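Local coordinates for protein RMD9, mitochondrial (Saccharomyces cerevisiae S288C, PDB 7A9X) that binds a dodecameric element in the 3'-UTRs of mitochondrial mRNAs and takes part in their processing or stability, at residues 447-458 with 537-547. Sequence-based numbering, arbitrary orientation.
Sequences GSIDNTNNEEIL and SEDRIELYLKI
R540, just after the N-cap residue D539, extends its chain into the loop before helix 454-458. There NH1 gives a weak but straight bond to the carbonyl O of I449, 3.3 Å away and at the edge of the guanidinium. NH2 bonds to the carbonyls of L446 and A487, and W491 adds a cation-pi contact. I457 CD1 lies against R540 CD at 3.7 Å, the two side chains crossing at about a right angle.

N454 makes the one hydrogen bond between the segments that is not weak. Its ND2 donates to D539 O at 2.6 Å; the acceptor lies in the amide plane, but ND2 sits above the carbonyl plane. CG of N454 stands anti to its own carbonyl carbon (chi1 -72°), which carries the amide to the other helix start. A leucine here would probably leave D539 O without this donor and press a methyl group against it.

Beyond N454, L458 CD2 meets L543 CD1 at 3.7 Å and I547 CD1 at 3.6 Å. The two N-capped helices run roughly parallel, crossing at -30°. The contact joins what is probably the eighth PPR repeat to the C-terminal helices, with L484 of helix 478-486 touching both I457 and I547.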
ATOM      1  N   GLY A 447      25.777  -4.594   6.729  1.00 75.10           N
ATOM      2  CA  GLY A 447      25.754  -5.998   6.386  1.00 73.51           C
ATOM      3  C   GLY A 447      26.020  -6.323   4.932  1.00 80.06           C
ATOM      4  O   GLY A 447      26.133  -7.501   4.585  1.00 79.20           O
ATOM      5  N   SER A 448      26.124  -5.315   4.063  1.00 75.16           N
ATOM      6  CA  SER A 448      26.409  -5.528   2.652  1.00 75.62           C
ATOM      7  C   SER A 448      27.835  -5.173   2.257  1.00 84.68           C
ATOM      8  O   SER A 448      28.193  -5.349   1.088  1.00 76.47           O
ATOM      9  CB  SER A 448      25.435  -4.718   1.782  1.00 72.80           C
ATOM     10  OG  SER A 448      24.104  -5.193   1.924  1.00 76.22           O
ATOM     11  N   ILE A 449      28.649  -4.677   3.185  1.00 87.97           N
ATOM     12  CA  ILE A 449      30.029  -4.318   2.891  1.00 87.76           C
ATOM     13  C   ILE A 449      30.943  -5.051   3.860  1.00 90.44           C
ATOM     14  O   ILE A 449      30.545  -5.420   4.970  1.00 98.18           O
ATOM     15  CB  ILE A 449      30.266  -2.794   2.975  1.00 84.47           C
ATOM     16  CG1 ILE A 449      29.959  -2.285   4.387  1.00 80.84           C
ATOM     17  CG2 ILE A 449      29.440  -2.064   1.924  1.00 75.36           C
ATOM     18  CD1 ILE A 449      30.331  -0.834   4.607  1.00 79.69           C
ATOM     19  N   ASP A 450      32.181  -5.268   3.423  1.00 91.45           N
ATOM     20  CA  ASP A 450      33.199  -5.836   4.292  1.00 90.59           C
ATOM     21  C   ASP A 450      34.070  -4.776   4.948  1.00 89.19           C
ATOM     22  O   ASP A 450      34.636  -5.033   6.016  1.00 89.95           O
ATOM     23  CB  ASP A 450      34.084  -6.808   3.504  1.00 94.33           C
ATOM     24  CG  ASP A 450      33.294  -7.946   2.895  1.00 99.53           C
ATOM     25  OD1 ASP A 450      32.070  -8.006   3.137  1.00100.61           O
ATOM     26  OD2 ASP A 450      33.891  -8.774   2.177  1.00101.20           O
ATOM     27  N   ASN A 451      34.164  -3.589   4.346  1.00 93.45           N
ATOM     28  CA  ASN A 451      35.020  -2.513   4.844  1.00102.37           C
ATOM     29  C   ASN A 451      34.315  -1.782   5.989  1.00102.29           C
ATOM     30  O   ASN A 451      33.854  -0.644   5.869  1.00102.01           O
ATOM     31  CB  ASN A 451      35.387  -1.569   3.707  1.00110.80           C
ATOM     32  CG  ASN A 451      36.374  -0.504   4.131  1.00124.47           C
ATOM     33  OD1 ASN A 451      37.079  -0.655   5.128  1.00134.50           O
ATOM     34  ND2 ASN A 451      36.428   0.584   3.372  1.00126.49           N
ATOM     35  N   THR A 452      34.235  -2.471   7.123  1.00100.17           N
ATOM     36  CA  THR A 452      33.699  -1.895   8.347  1.00100.18           C
ATOM     37  C   THR A 452      34.173  -2.744   9.517  1.00101.88           C
ATOM     38  O   THR A 452      34.690  -3.849   9.339  1.00101.01           O
ATOM     39  CB  THR A 452      32.168  -1.804   8.313  1.00100.86           C
ATOM     40  OG1 THR A 452      31.689  -1.292   9.563  1.00105.02           O
ATOM     41  CG2 THR A 452      31.552  -3.170   8.060  1.00 95.08           C
ATOM     42  N   ASN A 453      33.988  -2.211  10.723  1.00106.94           N
ATOM     43  CA  ASN A 453      34.429  -2.864  11.945  1.00115.18           C
ATOM     44  C   ASN A 453      33.281  -2.910  12.943  1.00115.70           C
ATOM     45  O   ASN A 453      32.217  -2.319  12.733  1.00111.95           O
ATOM     46  CB  ASN A 453      35.646  -2.147  12.550  1.00118.91           C
ATOM     47  CG  ASN A 453      35.463  -0.639  12.619  1.00124.31           C
ATOM     48  OD1 ASN A 453      34.339  -0.136  12.645  1.00125.46           O
ATOM     49  ND2 ASN A 453      36.573   0.090  12.644  1.00129.32           N
ATOM     50  N   ASN A 454      33.505  -3.629  14.046  1.00116.65           N
ATOM     51  CA  ASN A 454      32.506  -3.691  15.107  1.00114.03           C
ATOM     52  C   ASN A 454      32.302  -2.342  15.785  1.00113.90           C
ATOM     53  O   ASN A 454      31.274  -2.142  16.441  1.00107.38           O
ATOM     54  CB  ASN A 454      32.901  -4.748  16.140  1.00114.21           C
ATOM     55  CG  ASN A 454      32.749  -6.163  15.613  1.00118.06           C
ATOM     56  OD1 ASN A 454      32.686  -6.384  14.403  1.00124.43           O
ATOM     57  ND2 ASN A 454      32.682  -7.129  16.522  1.00115.24           N
ATOM     58  N   GLU A 455      33.254  -1.418  15.642  1.00117.84           N
ATOM     59  CA  GLU A 455      33.085  -0.081  16.198  1.00122.39           C
ATOM     60  C   GLU A 455      32.019   0.697  15.436  1.00118.84           C
ATOM     61  O   GLU A 455      31.146   1.328  16.041  1.00119.87           O
ATOM     62  CB  GLU A 455      34.415   0.670  16.173  1.00130.62           C
ATOM     63  CG  GLU A 455      35.592  -0.140  16.679  1.00139.70           C
ATOM     64  CD  GLU A 455      36.903   0.607  16.556  1.00147.90           C
ATOM     65  OE1 GLU A 455      36.868   1.846  16.405  1.00149.87           O
ATOM     66  OE2 GLU A 455      37.968  -0.043  16.607  1.00152.49           O
ATOM     67  N   GLU A 456      32.079   0.665  14.101  1.00116.31           N
ATOM     68  CA  GLU A 456      31.079   1.369  13.306  1.00114.35           C
ATOM     69  C   GLU A 456      29.699   0.746  13.465  1.00106.75           C
ATOM     70  O   GLU A 456      28.692   1.463  13.451  1.00103.66           O
ATOM     71  CB  GLU A 456      31.489   1.384  11.834  1.00120.09           C
ATOM     72  CG  GLU A 456      30.581   2.225  10.956  1.00127.84           C
ATOM     73  CD  GLU A 456      31.039   2.262   9.513  1.00134.17           C
ATOM     74  OE1 GLU A 456      30.244   2.685   8.648  1.00131.68           O
ATOM     75  OE2 GLU A 456      32.194   1.867   9.247  1.00138.10           O
ATOM     76  N   ILE A 457      29.633  -0.578  13.620  1.00103.36           N
ATOM     77  CA  ILE A 457      28.353  -1.237  13.859  1.00 98.49           C
ATOM     78  C   ILE A 457      27.752  -0.759  15.174  1.00104.26           C
ATOM     79  O   ILE A 457      26.544  -0.505  15.267  1.00103.01           O
ATOM     80  CB  ILE A 457      28.527  -2.767  13.834  1.00 96.84           C
ATOM     81  CG1 ILE A 457      29.071  -3.215  12.475  1.00 95.33           C
ATOM     82  CG2 ILE A 457      27.211  -3.461  14.134  1.00 93.44           C
ATOM     83  CD1 ILE A 457      29.212  -4.714  12.336  1.00 92.53           C
ATOM     84  N   LEU A 458      28.586  -0.620  16.207  1.00109.38           N
ATOM     85  CA  LEU A 458      28.113  -0.082  17.478  1.00112.44           C
ATOM     86  C   LEU A 458      27.676   1.370  17.337  1.00110.42           C
ATOM     87  O   LEU A 458      26.647   1.769  17.893  1.00108.44           O
ATOM     88  CB  LEU A 458      29.205  -0.210  18.541  1.00124.99           C
ATOM     89  CG  LEU A 458      29.356  -1.565  19.230  1.00131.78           C
ATOM     90  CD1 LEU A 458      30.643  -1.609  20.039  1.00139.68           C
ATOM     91  CD2 LEU A 458      28.154  -1.836  20.120  1.00131.14           C
ATOM     92  N   SER A 537      37.306  -6.477  16.564  1.00138.08           N
ATOM     93  CA  SER A 537      36.512  -6.320  15.349  1.00135.85           C
ATOM     94  C   SER A 537      36.664  -7.527  14.430  1.00140.01           C
ATOM     95  O   SER A 537      36.561  -7.403  13.210  1.00143.67           O
ATOM     96  CB  SER A 537      36.912  -5.045  14.604  1.00132.57           C
ATOM     97  OG  SER A 537      36.649  -3.892  15.383  1.00133.88           O
ATOM     98  N   GLU A 538      36.910  -8.696  15.019  1.00144.52           N
ATOM     99  CA  GLU A 538      37.075  -9.920  14.249  1.00142.63           C
ATOM    100  C   GLU A 538      35.816 -10.776  14.193  1.00134.21           C
ATOM    101  O   GLU A 538      35.752 -11.696  13.371  1.00134.66           O
ATOM    102  CB  GLU A 538      38.229 -10.761  14.814  1.00148.75           C
ATOM    103  CG  GLU A 538      39.594 -10.095  14.736  1.00153.45           C
ATOM    104  CD  GLU A 538      39.948  -9.331  15.996  1.00155.83           C
ATOM    105  OE1 GLU A 538      39.298  -9.564  17.037  1.00154.91           O
ATOM    106  OE2 GLU A 538      40.878  -8.498  15.946  1.00156.77           O
ATOM    107  N   ASP A 539      34.819 -10.505  15.036  1.00126.28           N
ATOM    108  CA  ASP A 539      33.616 -11.327  15.091  1.00118.03           C
ATOM    109  C   ASP A 539      32.401 -10.434  15.290  1.00116.56           C
ATOM    110  O   ASP A 539      32.306  -9.727  16.299  1.00115.28           O
ATOM    111  CB  ASP A 539      33.713 -12.365  16.213  1.00106.20           C
ATOM    112  CG  ASP A 539      32.741 -13.513  16.031  1.00110.98           C
ATOM    113  OD1 ASP A 539      31.540 -13.253  15.814  1.00108.57           O
ATOM    114  OD2 ASP A 539      33.181 -14.679  16.094  1.00115.96           O
ATOM    115  N   ARG A 540      31.471 -10.477  14.335  1.00116.17           N
ATOM    116  CA  ARG A 540      30.244  -9.694  14.429  1.00113.22           C
ATOM    117  C   ARG A 540      29.137 -10.414  15.187  1.00109.98           C
ATOM    118  O   ARG A 540      28.292  -9.754  15.803  1.00111.55           O
ATOM    119  CB  ARG A 540      29.734  -9.330  13.032  1.00111.10           C
ATOM    120  CG  ARG A 540      30.718  -8.565  12.172  1.00110.16           C
ATOM    121  CD  ARG A 540      30.033  -8.072  10.910  1.00105.02           C
ATOM    122  NE  ARG A 540      30.970  -7.497   9.950  1.00105.45           N
ATOM    123  CZ  ARG A 540      30.605  -6.919   8.810  1.00101.89           C
ATOM    124  NH1 ARG A 540      31.523  -6.425   7.991  1.00102.23           N
ATOM    125  NH2 ARG A 540      29.322  -6.833   8.489  1.00 97.22           N
ATOM    126  N   ILE A 541      29.115 -11.750  15.154  1.00105.55           N
ATOM    127  CA  ILE A 541      28.051 -12.485  15.835  1.00105.57           C
ATOM    128  C   ILE A 541      28.167 -12.317  17.345  1.00111.92           C
ATOM    129  O   ILE A 541      27.158 -12.240  18.058  1.00110.55           O
ATOM    130  CB  ILE A 541      28.074 -13.968  15.419  1.00100.68           C
ATOM    131  CG1 ILE A 541      27.753 -14.100  13.929  1.00 95.67           C
ATOM    132  CG2 ILE A 541      27.098 -14.780  16.252  1.00 97.78           C
ATOM    133  CD1 ILE A 541      27.693 -15.526  13.442  1.00 92.81           C
ATOM    134  N   GLU A 542      29.398 -12.239  17.858  1.00118.97           N
ATOM    135  CA  GLU A 542      29.583 -12.014  19.289  1.00127.79           C
ATOM    136  C   GLU A 542      29.090 -10.632  19.701  1.00125.75           C
ATOM    137  O   GLU A 542      28.445 -10.481  20.745  1.00129.67           O
ATOM    138  CB  GLU A 542      31.052 -12.199  19.665  1.00134.34           C
ATOM    139  CG  GLU A 542      31.579 -13.590  19.363  1.00139.45           C
ATOM    140  CD  GLU A 542      32.950 -13.832  19.957  1.00148.01           C
ATOM    141  OE1 GLU A 542      33.188 -14.943  20.477  1.00150.21           O
ATOM    142  OE2 GLU A 542      33.790 -12.908  19.908  1.00150.24           O
ATOM    143  N   LEU A 543      29.380  -9.610  18.892  1.00116.50           N
ATOM    144  CA  LEU A 543      28.852  -8.278  19.170  1.00109.57           C
ATOM    145  C   LEU A 543      27.330  -8.267  19.098  1.00107.93           C
ATOM    146  O   LEU A 543      26.663  -7.593  19.893  1.00108.52           O
ATOM    147  CB  LEU A 543      29.441  -7.265  18.188  1.00104.14           C
ATOM    148  CG  LEU A 543      28.964  -5.822  18.363  1.00106.26           C
ATOM    149  CD1 LEU A 543      29.431  -5.261  19.697  1.00109.50           C
ATOM    150  CD2 LEU A 543      29.440  -4.952  17.215  1.00104.70           C
ATOM    151  N   TYR A 544      26.765  -9.019  18.152  1.00102.79           N
ATOM    152  CA  TYR A 544      25.316  -9.092  18.004  1.00100.15           C
ATOM    153  C   TYR A 544      24.662  -9.684  19.246  1.00104.24           C
ATOM    154  O   TYR A 544      23.666  -9.153  19.752  1.00101.20           O
ATOM    155  CB  TYR A 544      24.978  -9.912  16.759  1.00 96.58           C
ATOM    156  CG  TYR A 544      23.534 -10.335  16.639  1.00 90.20           C
ATOM    157  CD1 TYR A 544      22.560  -9.446  16.205  1.00 85.52           C
ATOM    158  CD2 TYR A 544      23.150 -11.637  16.936  1.00 91.18           C
ATOM    159  CE1 TYR A 544      21.241  -9.837  16.085  1.00 85.85           C
ATOM    160  CE2 TYR A 544      21.837 -12.038  16.817  1.00 89.68           C
ATOM    161  CZ  TYR A 544      20.886 -11.134  16.388  1.00 88.89           C
ATOM    162  OH  TYR A 544      19.576 -11.528  16.268  1.00 87.38           O
ATOM    163  N   LEU A 545      25.216 -10.787  19.757  1.00106.71           N
ATOM    164  CA  LEU A 545      24.654 -11.410  20.952  1.00107.16           C
ATOM    165  C   LEU A 545      24.905 -10.571  22.197  1.00108.63           C
ATOM    166  O   LEU A 545      24.142 -10.658  23.166  1.00108.38           O
ATOM    167  CB  LEU A 545      25.230 -12.813  21.132  1.00108.44           C
ATOM    168  CG  LEU A 545      24.806 -13.842  20.086  1.00107.62           C
ATOM    169  CD1 LEU A 545      25.596 -15.126  20.260  1.00108.00           C
ATOM    170  CD2 LEU A 545      23.312 -14.113  20.183  1.00107.54           C
ATOM    171  N   LYS A 546      25.965  -9.763  22.193  1.00111.63           N
ATOM    172  CA  LYS A 546      26.234  -8.900  23.337  1.00115.46           C
ATOM    173  C   LYS A 546      25.219  -7.767  23.422  1.00114.43           C
ATOM    174  O   LYS A 546      24.741  -7.434  24.512  1.00117.48           O
ATOM    175  CB  LYS A 546      27.655  -8.345  23.248  1.00119.96           C
ATOM    176  CG  LYS A 546      27.983  -7.315  24.312  1.00127.55           C
ATOM    177  CD  LYS A 546      29.373  -6.749  24.105  1.00135.24           C
ATOM    178  CE  LYS A 546      30.428  -7.835  24.203  1.00140.79           C
ATOM    179  NZ  LYS A 546      31.797  -7.275  24.058  1.00146.96           N
ATOM    180  N   ILE A 547      24.871  -7.171  22.280  1.00112.92           N
ATOM    181  CA  ILE A 547      23.908  -6.076  22.277  1.00110.00           C
ATOM    182  C   ILE A 547      22.511  -6.587  22.599  1.00105.68           C
ATOM    183  O   ILE A 547      21.736  -5.917  23.294  1.00105.51           O
ATOM    184  CB  ILE A 547      23.947  -5.340  20.927  1.00105.55           C
ATOM    185  CG1 ILE A 547      25.360  -4.822  20.648  1.00103.24           C
ATOM    186  CG2 ILE A 547      22.959  -4.194  20.921  1.00104.05           C
ATOM    187  CD1 ILE A 547      25.519  -4.190  19.289  1.00100.08           C
TER